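Local coordinates for protein Ceg4 (Legionella pneumophila subsp. pneumophila, PDB 6AOK) that is a phosphotyrosine phosphatase effector of HAD-like fold that binds magnesium and attenuates eukaryotic MAPK pathways, here its N-terminal part, at residues V13-D18 / V106-V111; S39-Y44 / T55-P60; F87-E92 / A121-Q126. All blocks are in the same frame, centred on the assembly; numbering follows the deposited sequence. Where two conformers were deposited one is given.

Interaction 1: residues V13-D18 / V106-V111; sequences VIIFTD and VTVNIV. With MG (magnesium ion), chain B.
The carbonyl oxygen of I15 is gripped twice by N109, once by its backbone N at 2.9 Å and once by its side chain, with ND2 of N109 at 3.2 Å from O of I15. The two donors come from opposite faces of the carbonyl, and the hydrogen bond from ND2 is bent, 143° at the hydrogen. With CG lying beside its own backbone N (chi1 -56°), the carboxamide of N109 turns toward the neighbouring strand and lies alongside the F16 ring, planes 15° apart; ND2 stands 3.4 Å from CE2 of F16. OD1 of the same amide is held by R151. V13-T17 and V106-V111 are neighbouring parallel strands at the middle of the Rossmann-like sheet of the HAD fold, joined by regular ladder bonds such as N of V111 to O of T17, 2.9 Å. On the side of I15, CD1 reaches CG1 of V106 at 3.7 Å, beneath helix 91-100. Just past the strand, D18 opens a sequence that fits the HAD-type DxDx(T/V) motif and binds magnesium through OD2 at 2.0 Å, D20 and D167 completing the protein ligands. OD1 of D18 accepts a hydrogen bond from a metal-bound water and forms a salt bridge with K144, which also bonds the carbonyl of V111.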
ATOM      1  N   VAL A  13      11.146 -11.103  -1.970  1.00 17.94           N
ATOM      2  CA  VAL A  13       9.728 -11.059  -1.625  1.00 16.94           C
ATOM      3  C   VAL A  13       9.082  -9.998  -2.485  1.00 15.97           C
ATOM      4  O   VAL A  13       9.667  -8.925  -2.720  1.00 19.17           O
ATOM      5  CB  VAL A  13       9.500 -10.742  -0.134  1.00 19.10           C
ATOM      6  CG1 VAL A  13       8.060 -10.745   0.194  1.00 16.23           C
ATOM      7  CG2 VAL A  13      10.287 -11.701   0.755  1.00 21.40           C
ATOM      8  N   ILE A  14       7.886 -10.301  -2.964  1.00 15.21           N
ATOM      9  CA  ILE A  14       7.072  -9.337  -3.690  1.00 14.33           C
ATOM     10  C   ILE A  14       5.759  -9.220  -2.947  1.00 13.65           C
ATOM     11  O   ILE A  14       5.178 -10.228  -2.568  1.00 16.66           O
ATOM     12  CB  ILE A  14       6.818  -9.758  -5.143  1.00 16.48           C
ATOM     13  CG1 ILE A  14       8.150  -9.951  -5.844  1.00 19.58           C
ATOM     14  CG2 ILE A  14       5.901  -8.661  -5.883  1.00 14.77           C
ATOM     15  CD1 ILE A  14       8.012 -10.694  -7.151  1.00 22.42           C
ATOM     16  N   ILE A  15       5.316  -7.994  -2.722  1.00 13.08           N
ATOM     17  CA  ILE A  15       4.062  -7.726  -2.052  1.00 12.51           C
ATOM     18  C   ILE A  15       3.109  -7.105  -3.063  1.00 12.73           C
ATOM     19  O   ILE A  15       3.459  -6.135  -3.741  1.00 14.00           O
ATOM     20  CB  ILE A  15       4.272  -6.800  -0.840  1.00 12.61           C
ATOM     21  CG1 ILE A  15       5.177  -7.489   0.178  1.00 20.51           C
ATOM     22  CG2 ILE A  15       2.912  -6.432  -0.211  1.00 12.09           C
ATOM     23  CD1 ILE A  15       5.695  -6.544   1.167  1.00 23.07           C
ATOM     24  N   PHE A  16       1.890  -7.617  -3.108  1.00 11.47           N
ATOM     25  CA  PHE A  16       0.807  -6.953  -3.812  1.00 10.87           C
ATOM     26  C   PHE A  16      -0.220  -6.675  -2.749  1.00 11.45           C
ATOM     27  O   PHE A  16      -0.882  -7.617  -2.294  1.00 12.70           O
ATOM     28  CB  PHE A  16       0.211  -7.835  -4.912  1.00 10.97           C
ATOM     29  CG  PHE A  16       1.148  -8.058  -6.053  1.00 13.84           C
ATOM     30  CD1 PHE A  16       1.869  -9.248  -6.156  1.00 16.01           C
ATOM     31  CD2 PHE A  16       1.349  -7.082  -6.986  1.00 14.09           C
ATOM     32  CE1 PHE A  16       2.737  -9.451  -7.217  1.00 12.44           C
ATOM     33  CE2 PHE A  16       2.253  -7.245  -7.995  1.00 11.71           C
ATOM     34  CZ  PHE A  16       2.949  -8.446  -8.105  1.00 12.51           C
ATOM     35  N   THR A  17      -0.385  -5.392  -2.378  1.00 10.26           N
ATOM     36  CA  THR A  17      -1.299  -5.065  -1.295  1.00 10.17           C
ATOM     37  C   THR A  17      -2.274  -3.991  -1.770  1.00 10.05           C
ATOM     38  O   THR A  17      -1.895  -3.040  -2.465  1.00 12.00           O
ATOM     39  CB  THR A  17      -0.542  -4.588  -0.037  1.00 14.78           C
ATOM     40  OG1 THR A  17      -1.481  -4.298   0.989  1.00 14.53           O
ATOM     41  CG2 THR A  17       0.238  -3.335  -0.330  1.00 13.18           C
ATOM     42  N   ASP A  18      -3.532  -4.173  -1.425  1.00  9.59           N
ATOM     43  CA  ASP A  18      -4.523  -3.111  -1.515  1.00 11.72           C
ATOM     44  C   ASP A  18      -4.141  -1.947  -0.583  1.00 11.82           C
ATOM     45  O   ASP A  18      -3.305  -2.090   0.318  1.00 10.49           O
ATOM     46  CB  ASP A  18      -5.901  -3.704  -1.141  1.00 12.82           C
ATOM     47  CG  ASP A  18      -7.023  -2.684  -1.241  1.00 14.26           C
ATOM     48  OD1 ASP A  18      -7.088  -1.937  -2.262  1.00 12.99           O
ATOM     49  OD2 ASP A  18      -7.843  -2.649  -0.299  1.00 16.41           O
ATOM     50  N   VAL A 106      12.781  -6.627  -1.053  1.00 19.58           N
ATOM     51  CA  VAL A 106      11.328  -6.680  -0.959  1.00 17.55           C
ATOM     52  C   VAL A 106      10.759  -5.661  -1.935  1.00 21.70           C
ATOM     53  O   VAL A 106      11.084  -4.471  -1.852  1.00 25.48           O
ATOM     54  CB  VAL A 106      10.834  -6.373   0.461  1.00 17.12           C
ATOM     55  CG1 VAL A 106       9.302  -6.425   0.466  1.00 17.16           C
ATOM     56  CG2 VAL A 106      11.393  -7.386   1.414  1.00 18.84           C
ATOM     57  N   THR A 107       9.930  -6.108  -2.862  1.00 18.36           N
ATOM     58  CA  THR A 107       9.276  -5.190  -3.788  1.00 17.43           C
ATOM     59  C   THR A 107       7.839  -4.955  -3.343  1.00 15.81           C
ATOM     60  O   THR A 107       7.066  -5.899  -3.198  1.00 16.47           O
ATOM     61  CB  THR A 107       9.320  -5.737  -5.212  1.00 19.51           C
ATOM     62  OG1 THR A 107      10.696  -5.904  -5.595  1.00 21.23           O
ATOM     63  CG2 THR A 107       8.636  -4.762  -6.162  1.00 21.16           C
ATOM     64  N   VAL A 108       7.488  -3.696  -3.110  1.00 12.86           N
ATOM     65  CA  VAL A 108       6.188  -3.327  -2.567  1.00 14.63           C
ATOM     66  C   VAL A 108       5.350  -2.718  -3.681  1.00 14.52           C
ATOM     67  O   VAL A 108       5.656  -1.621  -4.168  1.00 16.09           O
ATOM     68  CB  VAL A 108       6.317  -2.343  -1.408  1.00 14.39           C
ATOM     69  CG1 VAL A 108       4.975  -2.138  -0.801  1.00 14.44           C
ATOM     70  CG2 VAL A 108       7.250  -2.938  -0.385  1.00 19.49           C
ATOM     71  N   ASN A 109       4.291  -3.424  -4.074  1.00 11.86           N
ATOM     72  CA  ASN A 109       3.337  -2.945  -5.065  1.00 12.51           C
ATOM     73  C   ASN A 109       2.026  -2.703  -4.347  1.00 11.75           C
ATOM     74  O   ASN A 109       1.438  -3.637  -3.802  1.00 13.48           O
ATOM     75  CB  ASN A 109       3.096  -3.959  -6.173  1.00 12.20           C
ATOM     76  CG  ASN A 109       4.383  -4.376  -6.877  1.00 14.11           C
ATOM     77  OD1 ASN A 109       4.920  -3.616  -7.714  1.00 12.78           O
ATOM     78  ND2 ASN A 109       4.895  -5.578  -6.556  1.00 14.69           N
ATOM     79  N   ILE A 110       1.521  -1.497  -4.450  1.00  8.75           N
ATOM     80  CA  ILE A 110       0.177  -1.190  -3.990  1.00  9.79           C
ATOM     81  C   ILE A 110      -0.739  -1.169  -5.211  1.00 11.75           C
ATOM     82  O   ILE A 110      -0.467  -0.472  -6.190  1.00 12.85           O
ATOM     83  CB  ILE A 110       0.142   0.153  -3.258  1.00 13.50           C
ATOM     84  CG1 ILE A 110       1.055   0.091  -2.022  1.00 12.98           C
ATOM     85  CG2 ILE A 110      -1.352   0.485  -2.878  1.00 11.14           C
ATOM     86  CD1 ILE A 110       1.161   1.461  -1.278  1.00 17.30           C
ATOM     87  N   VAL A 111      -1.796  -1.959  -5.179  1.00  9.64           N
ATOM     88  CA  VAL A 111      -2.687  -2.104  -6.323  1.00 10.09           C
ATOM     89  C   VAL A 111      -4.049  -1.595  -5.882  1.00  9.23           C
ATOM     90  O   VAL A 111      -4.626  -2.118  -4.927  1.00 10.34           O
ATOM     91  CB  VAL A 111      -2.774  -3.571  -6.770  1.00 11.02           C
ATOM     92  CG1 VAL A 111      -3.508  -3.696  -8.086  1.00 10.38           C
ATOM     93  CG2 VAL A 111      -1.308  -4.252  -6.825  1.00 11.62           C
TER
HETATM   94 MG    MG B 301      -9.723  -2.073  -0.067  1.00 12.68          MG
HETATM   95  O   HOH W   1      11.923  -8.213  -4.770  1.00 44.78           O
HETATM   96  O   HOH W   2      -9.833  -0.738  -1.614  1.00 12.78           O
HETATM   97  O   HOH W   3     -10.212  -3.469  -1.563  1.00 13.56           O
HETATM   98  O   HOH W   4     -11.736  -1.699   0.457  1.00 14.13           O

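Interaction 2: residues S39-Y44 / T55-P60; sequences SLLQGY and TPMKDP
Two irregular segments of the long connection between helices 35-39 and 60-71 meet at a single beta bridge, L41 opposite M57, with a type II turn from L41 to Y44 leading away from it. Two backbone bonds flank the bridge: N of K58 gives to O of L40 at 2.8 Å, and N of Q42 gives to O of P56 at 2.9 Å. Two long side chains then reach across in opposite directions. K58, extended along its whole length beyond CG, passes beside the carbonyl of L40 and ends with NZ 2.7 Å from O of S39, lying in the plane of that carbonyl; on the way CE comes within 3.4 Å of O of L41. Q42 does the reverse, its NE2 meeting O of M57 at 2.8 Å in an almost straight bond (170°). The acceptor lies in the amide plane of Q42, while the nitrogen stands 53° out of the carbonyl plane of M57. The same amide passes across the P56 ring, which it meets at CB. Selenomethionine M57 bends at chi3 (-75°), turning CE onto CD2 of L41 at 3.6 Å. L40 is buried against A63, L66 and F67 of helix 60-71 and Y118 of helix 116-125, whereas M57 packs on Y37 of helix 35-39 and on E117 and Y118. R115, in the loop before helix 116-125, bonds the carbonyl of T55 and touches L41. The contact thus packs against helices 35-39, 60-71 and 116-125.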
ATOM      1  N   SER A  39     -11.700  17.553  -0.041  1.00 10.66           N
ATOM      2  CA  SER A  39     -10.973  18.800   0.243  1.00 10.90           C
ATOM      3  C   SER A  39      -9.545  18.780  -0.278  1.00 11.45           C
ATOM      4  O   SER A  39      -8.910  19.850  -0.387  1.00 11.24           O
ATOM      5  CB  SER A  39     -10.969  19.085   1.762  1.00 12.98           C
ATOM      6  OG  SER A  39      -9.995  18.254   2.461  1.00 12.51           O
ATOM      7  N   LEU A  40      -9.006  17.597  -0.591  1.00 10.31           N
ATOM      8  CA  LEU A  40      -7.655  17.534  -1.137  1.00 11.64           C
ATOM      9  C   LEU A  40      -7.621  17.781  -2.640  1.00 12.94           C
ATOM     10  O   LEU A  40      -6.529  17.809  -3.219  1.00 13.17           O
ATOM     11  CB  LEU A  40      -7.019  16.162  -0.867  1.00 11.99           C
ATOM     12  CG  LEU A  40      -7.003  15.702   0.601  1.00 12.16           C
ATOM     13  CD1 LEU A  40      -6.581  14.257   0.709  1.00  9.79           C
ATOM     14  CD2 LEU A  40      -5.994  16.572   1.366  1.00 11.83           C
ATOM     15  N   LEU A  41      -8.769  17.908  -3.299  1.00 11.92           N
ATOM     16  CA  LEU A  41      -8.782  18.121  -4.747  1.00 12.86           C
ATOM     17  C   LEU A  41      -8.816  19.613  -5.060  1.00 14.77           C
ATOM     18  O   LEU A  41      -9.503  20.376  -4.397  1.00 11.18           O
ATOM     19  CB  LEU A  41      -9.986  17.410  -5.387  1.00 10.07           C
ATOM     20  CG  LEU A  41     -10.103  15.908  -4.999  1.00  9.53           C
ATOM     21  CD1 LEU A  41     -11.425  15.301  -5.597  1.00 10.26           C
ATOM     22  CD2 LEU A  41      -8.901  15.135  -5.527  1.00 12.05           C
ATOM     23  N   GLN A  42      -8.086  20.020  -6.099  1.00 13.43           N
ATOM     24  CA  GLN A  42      -8.214  21.380  -6.598  1.00 15.24           C
ATOM     25  C   GLN A  42      -9.671  21.667  -6.953  1.00 14.93           C
ATOM     26  O   GLN A  42     -10.375  20.794  -7.463  1.00 14.28           O
ATOM     27  CB  GLN A  42      -7.320  21.557  -7.835  1.00 14.08           C
ATOM     28  CG  GLN A  42      -5.825  21.419  -7.491  1.00 15.68           C
ATOM     29  CD  GLN A  42      -4.974  21.540  -8.738  1.00 18.98           C
ATOM     30  OE1 GLN A  42      -5.291  22.331  -9.630  1.00 18.55           O
ATOM     31  NE2 GLN A  42      -3.921  20.735  -8.828  1.00 17.93           N
ATOM     32  N   GLY A  43     -10.121  22.880  -6.656  1.00 13.22           N
ATOM     33  CA  GLY A  43     -11.494  23.292  -6.965  1.00 14.40           C
ATOM     34  C   GLY A  43     -12.536  22.847  -5.969  1.00 14.53           C
ATOM     35  O   GLY A  43     -13.730  23.051  -6.216  1.00 12.88           O
ATOM     36  N   TYR A  44     -12.114  22.244  -4.847  1.00 15.11           N
ATOM     37  CA  TYR A  44     -13.017  21.778  -3.808  1.00 12.32           C
ATOM     38  C   TYR A  44     -14.024  22.822  -3.381  1.00 14.03           C
ATOM     39  O   TYR A  44     -13.683  23.975  -3.115  1.00 15.24           O
ATOM     40  CB  TYR A  44     -12.194  21.393  -2.571  1.00 11.64           C
ATOM     41  CG  TYR A  44     -13.030  21.133  -1.346  1.00 12.16           C
ATOM     42  CD1 TYR A  44     -13.898  20.042  -1.307  1.00 13.07           C
ATOM     43  CD2 TYR A  44     -12.877  21.916  -0.194  1.00 14.63           C
ATOM     44  CE1 TYR A  44     -14.615  19.726  -0.149  1.00 14.25           C
ATOM     45  CE2 TYR A  44     -13.621  21.633   0.969  1.00 16.38           C
ATOM     46  CZ  TYR A  44     -14.462  20.525   0.987  1.00 16.72           C
ATOM     47  OH  TYR A  44     -15.207  20.220   2.124  1.00 17.78           O
ATOM     48  N   THR A  55      -9.724  14.260 -10.968  1.00 13.80           N
ATOM     49  CA  THR A  55      -9.593  15.685 -10.689  1.00 11.97           C
ATOM     50  C   THR A  55      -8.189  15.970 -10.137  1.00 10.91           C
ATOM     51  O   THR A  55      -7.736  15.261  -9.228  1.00 12.79           O
ATOM     52  CB  THR A  55     -10.656  16.118  -9.675  1.00 13.58           C
ATOM     53  OG1 THR A  55     -11.969  15.815 -10.184  1.00 12.00           O
ATOM     54  CG2 THR A  55     -10.555  17.656  -9.406  1.00 12.62           C
ATOM     55  N   PRO A  56      -7.479  16.995 -10.631  1.00 12.01           N
ATOM     56  CA  PRO A  56      -6.116  17.234 -10.130  1.00 13.38           C
ATOM     57  C   PRO A  56      -6.121  17.488  -8.629  1.00 12.84           C
ATOM     58  O   PRO A  56      -7.031  18.110  -8.066  1.00 12.30           O
ATOM     59  CB  PRO A  56      -5.650  18.459 -10.935  1.00 15.92           C
ATOM     60  CG  PRO A  56      -6.410  18.346 -12.274  1.00 17.55           C
ATOM     61  CD  PRO A  56      -7.792  17.850 -11.800  1.00 12.44           C
HETATM   62  N   MSE A  57      -5.132  16.931  -7.961  1.00 14.09           N
HETATM   63  CA  MSE A  57      -5.052  17.051  -6.511  1.00 13.78           C
HETATM   64  C   MSE A  57      -4.286  18.299  -6.141  1.00 12.37           C
HETATM   65  O   MSE A  57      -3.463  18.790  -6.920  1.00 12.33           O
HETATM   66  CB  MSE A  57      -4.374  15.807  -5.901  1.00 21.75           C
HETATM   67  CG  MSE A  57      -4.477  15.735  -4.399  1.00 34.31           C
HETATM   68 SE   MSE A  57      -4.417  13.893  -3.702  0.68 41.12          SE
HETATM   69  CE  MSE A  57      -6.175  13.247  -4.139  1.00 38.81           C
ATOM     70  N   LYS A  58      -4.594  18.873  -4.971  1.00 11.39           N
ATOM     71  CA  LYS A  58      -3.795  19.987  -4.472  1.00 13.50           C
ATOM     72  C   LYS A  58      -2.334  19.560  -4.351  1.00 13.29           C
ATOM     73  O   LYS A  58      -2.009  18.377  -4.230  1.00 16.67           O
ATOM     74  CB  LYS A  58      -4.335  20.460  -3.112  1.00 12.19           C
ATOM     75  CG  LYS A  58      -5.636  21.295  -3.302  1.00 13.81           C
ATOM     76  CD  LYS A  58      -6.359  21.597  -2.032  1.00 16.91           C
ATOM     77  CE  LYS A  58      -7.694  22.335  -2.293  1.00 18.04           C
ATOM     78  NZ  LYS A  58      -8.405  22.489  -0.960  1.00 22.13           N
ATOM     79  N   ASP A  59      -1.455  20.537  -4.346  1.00 13.42           N
ATOM     80  CA  ASP A  59      -0.031  20.244  -4.183  1.00 16.01           C
ATOM     81  C   ASP A  59       0.240  19.402  -2.944  1.00 14.97           C
ATOM     82  O   ASP A  59      -0.460  19.563  -1.929  1.00 14.74           O
ATOM     83  CB  ASP A  59       0.784  21.537  -4.076  1.00 17.63           C
ATOM     84  CG  ASP A  59       0.681  22.413  -5.337  1.00 21.64           C
ATOM     85  OD1 ASP A  59       1.019  21.879  -6.409  1.00 24.94           O
ATOM     86  OD2 ASP A  59       0.423  23.644  -5.239  1.00 23.26           O
ATOM     87  N   PRO A  60       1.298  18.564  -2.959  1.00 16.70           N
ATOM     88  CA  PRO A  60       1.598  17.745  -1.769  1.00 17.41           C
ATOM     89  C   PRO A  60       1.705  18.554  -0.497  1.00 17.27           C
ATOM     90  O   PRO A  60       1.222  18.084   0.549  1.00 16.28           O
ATOM     91  CB  PRO A  60       2.946  17.093  -2.123  1.00 18.47           C
ATOM     92  CG  PRO A  60       2.908  17.010  -3.650  1.00 19.24           C
ATOM     93  CD  PRO A  60       2.225  18.287  -4.085  1.00 16.96           C
TER

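Interaction 3: residues F87-E92 / A121-Q126; sequences FLMSPE and AVFKYQ
The side-chain amide of Q126 pairs with both backbone polar groups of M89, much as a neighbouring strand would. OE1 of Q126 accepts from N of M89 at 2.8 Å, the donor lying in the carbonyl plane on a lone pair, and NE2 of Q126 gives to O of M89 at 3.1 Å in a nearly straight bond (177°), with the acceptor in the amide plane. Two bonds, one at each end of the carboxamide, fix its rotation and satisfy buried backbone atoms. Q126 is the first residue to leave the helical conformation after helix 116-125; its chain, extended beyond CG, carries the amide from the helix end to the segment leading into helix 91-100. Beside the amide, CB of L88 rests 3.5 Å from OE1 of Q126. In one of its two deposited conformers, and so only provisionally, selenomethionine M89 makes a Met-aromatic contact with F123: CE lies over one face of the ring, offset toward its rim and 3.8 Å from the ring centroid, while SE approaches more obliquely. Farther out, L88 crosses Y125 at about a right angle, with CD1 of L88 in the ring plane at its edge, 4.0 Å from CE2 of Y125. The OH of Y125 bonds the carbonyl of G72, and its ring meets those of F67 and Y74. F123 in turn makes edge-to-face contacts with F97 and F128. The contact thus lies between the start of helix 91-100 and the end of helix 116-125, with helix 60-71 packed beside V122 and Y125.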
ATOM      1  N   PHE A  87      -8.913   6.608   8.599  1.00 17.03           N
ATOM      2  CA  PHE A  87      -8.342   7.009   7.311  1.00 17.26           C
ATOM      3  C   PHE A  87      -6.859   6.712   7.197  1.00 16.38           C
ATOM      4  O   PHE A  87      -6.330   6.621   6.080  1.00 17.26           O
ATOM      5  CB  PHE A  87      -8.458   8.504   7.099  1.00 23.03           C
ATOM      6  CG  PHE A  87      -9.789   8.964   6.619  1.00 30.53           C
ATOM      7  CD1 PHE A  87     -10.873   9.011   7.488  1.00 34.95           C
ATOM      8  CD2 PHE A  87      -9.944   9.425   5.308  1.00 31.49           C
ATOM      9  CE1 PHE A  87     -12.101   9.476   7.064  1.00 38.53           C
ATOM     10  CE2 PHE A  87     -11.188   9.911   4.875  1.00 35.40           C
ATOM     11  CZ  PHE A  87     -12.257   9.943   5.759  1.00 37.62           C
ATOM     12  N   LEU A  88      -6.167   6.598   8.320  1.00 16.18           N
ATOM     13  CA  LEU A  88      -4.719   6.476   8.330  1.00 13.56           C
ATOM     14  C   LEU A  88      -4.291   5.008   8.431  1.00 16.53           C
ATOM     15  O   LEU A  88      -5.103   4.111   8.690  1.00 19.22           O
ATOM     16  CB  LEU A  88      -4.141   7.286   9.496  1.00 17.98           C
ATOM     17  CG  LEU A  88      -4.508   8.763   9.571  1.00 15.05           C
ATOM     18  CD1 LEU A  88      -3.903   9.321  10.833  1.00 17.07           C
ATOM     19  CD2 LEU A  88      -3.896   9.426   8.368  1.00 14.02           C
HETATM   20  N   MSE A  89      -3.005   4.766   8.217  1.00 14.64           N
HETATM   21  CA  MSE A  89      -2.394   3.449   8.466  0.50 17.88           C
HETATM   22  C   MSE A  89      -2.326   3.186   9.939  1.00 18.34           C
HETATM   23  O   MSE A  89      -2.029   4.100  10.684  1.00 17.45           O
HETATM   24  CB  MSE A  89      -0.954   3.391   7.973  0.50 19.99           C
HETATM   25  CG  MSE A  89      -0.754   3.360   6.556  0.50 23.01           C
HETATM   26 SE   MSE A  89       1.121   2.909   6.309  0.40 25.99          SE
HETATM   27  CE  MSE A  89       1.738   4.751   6.005  0.50 24.71           C
ATOM     28  N   SER A  90      -2.522   1.945  10.385  1.00 20.33           N
ATOM     29  CA  SER A  90      -2.295   1.641  11.788  1.00 21.98           C
ATOM     30  C   SER A  90      -0.797   1.726  12.115  1.00 20.25           C
ATOM     31  O   SER A  90       0.050   1.607  11.237  1.00 18.24           O
ATOM     32  CB  SER A  90      -2.803   0.234  12.132  1.00 23.33           C
ATOM     33  OG  SER A  90      -2.085  -0.739  11.388  1.00 20.44           O
ATOM     34  N   PRO A  91      -0.460   1.914  13.382  1.00 20.63           N
ATOM     35  CA  PRO A  91       0.950   1.898  13.781  1.00 21.68           C
ATOM     36  C   PRO A  91       1.658   0.616  13.395  1.00 22.25           C
ATOM     37  O   PRO A  91       2.865   0.653  13.098  1.00 20.51           O
ATOM     38  CB  PRO A  91       0.878   2.030  15.311  1.00 25.38           C
ATOM     39  CG  PRO A  91      -0.474   2.658  15.589  1.00 24.92           C
ATOM     40  CD  PRO A  91      -1.381   2.138  14.515  1.00 23.30           C
ATOM     41  N   GLU A  92       0.950  -0.531  13.447  1.00 18.03           N
ATOM     42  CA  GLU A  92       1.535  -1.792  12.996  1.00 18.13           C
ATOM     43  C   GLU A  92       1.806  -1.734  11.495  1.00 16.39           C
ATOM     44  O   GLU A  92       2.882  -2.139  11.030  1.00 16.28           O
ATOM     45  CB  GLU A  92       0.620  -2.967  13.325  1.00 21.85           C
ATOM     46  CG  GLU A  92       0.449  -3.291  14.821  1.00 27.27           C
ATOM     47  CD  GLU A  92      -0.609  -2.432  15.496  1.00 30.27           C
ATOM     48  OE1 GLU A  92      -1.151  -1.481  14.886  1.00 27.35           O
ATOM     49  OE2 GLU A  92      -0.910  -2.722  16.673  1.00 34.72           O
ATOM     50  N   ALA A 121       0.564  11.058  -0.191  1.00 10.93           N
ATOM     51  CA  ALA A 121       0.308  12.046   0.864  1.00 13.51           C
ATOM     52  C   ALA A 121       0.070  11.368   2.208  1.00 12.78           C
ATOM     53  O   ALA A 121       0.478  11.904   3.240  1.00 12.79           O
ATOM     54  CB  ALA A 121      -0.881  12.939   0.519  1.00 12.37           C
ATOM     55  N   VAL A 122      -0.616  10.212   2.232  1.00 11.19           N
ATOM     56  CA  VAL A 122      -0.824   9.514   3.500  1.00 13.00           C
ATOM     57  C   VAL A 122       0.504   9.045   4.087  1.00 14.03           C
ATOM     58  O   VAL A 122       0.767   9.208   5.290  1.00 14.37           O
ATOM     59  CB  VAL A 122      -1.792   8.320   3.338  1.00 10.99           C
ATOM     60  CG1 VAL A 122      -1.796   7.485   4.675  1.00 10.43           C
ATOM     61  CG2 VAL A 122      -3.221   8.855   3.008  1.00 11.27           C
ATOM     62  N   PHE A 123       1.321   8.362   3.269  1.00 11.25           N
ATOM     63  CA  PHE A 123       2.644   7.930   3.739  1.00 10.28           C
ATOM     64  C   PHE A 123       3.462   9.114   4.209  1.00 11.14           C
ATOM     65  O   PHE A 123       4.119   9.055   5.248  1.00 13.37           O
ATOM     66  CB  PHE A 123       3.398   7.203   2.600  1.00  9.92           C
ATOM     67  CG  PHE A 123       3.070   5.727   2.497  1.00 13.40           C
ATOM     68  CD1 PHE A 123       1.977   5.285   1.734  1.00 13.72           C
ATOM     69  CD2 PHE A 123       3.871   4.798   3.133  1.00 12.72           C
ATOM     70  CE1 PHE A 123       1.671   3.959   1.628  1.00 15.21           C
ATOM     71  CE2 PHE A 123       3.555   3.417   3.073  1.00 16.58           C
ATOM     72  CZ  PHE A 123       2.472   2.990   2.316  1.00 16.60           C
ATOM     73  N   LYS A 124       3.442  10.202   3.457  1.00 11.45           N
ATOM     74  CA  LYS A 124       4.211  11.399   3.840  1.00 14.87           C
ATOM     75  C   LYS A 124       3.730  11.951   5.162  1.00 14.90           C
ATOM     76  O   LYS A 124       4.536  12.329   6.021  1.00 16.30           O
ATOM     77  CB  LYS A 124       4.077  12.469   2.750  1.00 17.46           C
ATOM     78  CG  LYS A 124       4.788  13.840   2.969  1.00 24.95           C
ATOM     79  CD  LYS A 124       6.264  13.653   3.169  1.00 31.30           C
ATOM     80  CE  LYS A 124       6.913  12.791   2.078  1.00 34.23           C
ATOM     81  NZ  LYS A 124       8.330  12.436   2.474  1.00 36.77           N
ATOM     82  N   TYR A 125       2.413  12.057   5.327  1.00 12.83           N
ATOM     83  CA  TYR A 125       1.894  12.572   6.586  1.00 13.58           C
ATOM     84  C   TYR A 125       2.366  11.698   7.734  1.00 16.62           C
ATOM     85  O   TYR A 125       2.647  12.192   8.857  1.00 14.63           O
ATOM     86  CB  TYR A 125       0.365  12.617   6.540  1.00 13.53           C
ATOM     87  CG  TYR A 125      -0.197  12.923   7.909  1.00 14.46           C
ATOM     88  CD1 TYR A 125       0.045  14.165   8.511  1.00 15.62           C
ATOM     89  CD2 TYR A 125      -0.931  11.988   8.597  1.00 14.41           C
ATOM     90  CE1 TYR A 125      -0.425  14.447   9.786  1.00 16.66           C
ATOM     91  CE2 TYR A 125      -1.412  12.260   9.864  1.00 15.52           C
ATOM     92  CZ  TYR A 125      -1.142  13.477  10.457  1.00 16.61           C
ATOM     93  OH  TYR A 125      -1.592  13.754  11.753  1.00 20.48           O
ATOM     94  N   GLN A 126       2.450  10.379   7.486  1.00 12.89           N
ATOM     95  CA  GLN A 126       2.759   9.452   8.572  1.00 13.38           C
ATOM     96  C   GLN A 126       4.250   9.171   8.713  1.00 15.39           C
ATOM     97  O   GLN A 126       4.632   8.209   9.386  1.00 16.92           O
ATOM     98  CB  GLN A 126       1.925   8.167   8.436  1.00 14.40           C
ATOM     99  CG  GLN A 126       0.385   8.484   8.626  1.00 12.74           C
ATOM    100  CD  GLN A 126      -0.433   7.243   8.819  1.00 13.26           C
ATOM    101  OE1 GLN A 126      -1.106   6.771   7.894  1.00 14.79           O
ATOM    102  NE2 GLN A 126      -0.376   6.681  10.018  1.00 14.80           N
TER

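From the N terminus, strand 13-17 pairs with strand 106-111, so interaction 1 closes a loop that contains no other strand but includes helices 35-39, 60-71 and 91-100. Interaction 2 is a short closure within that loop, made before helix 60-71 begins. Interaction 3 opens later, at 87-92, and closes only at 121-126, beyond strand 106-111; it therefore follows interaction 2 in series and crosses interaction 1. The two also touch, CD1 of I110 packing on CE1 of F123 at 3.9 Å. Interaction 2 stays apart, its nearest atoms about 6 Å from interaction 3 and about 14 Å from interaction 1, and joins two parts of the connection between helices 35-39 and 60-71.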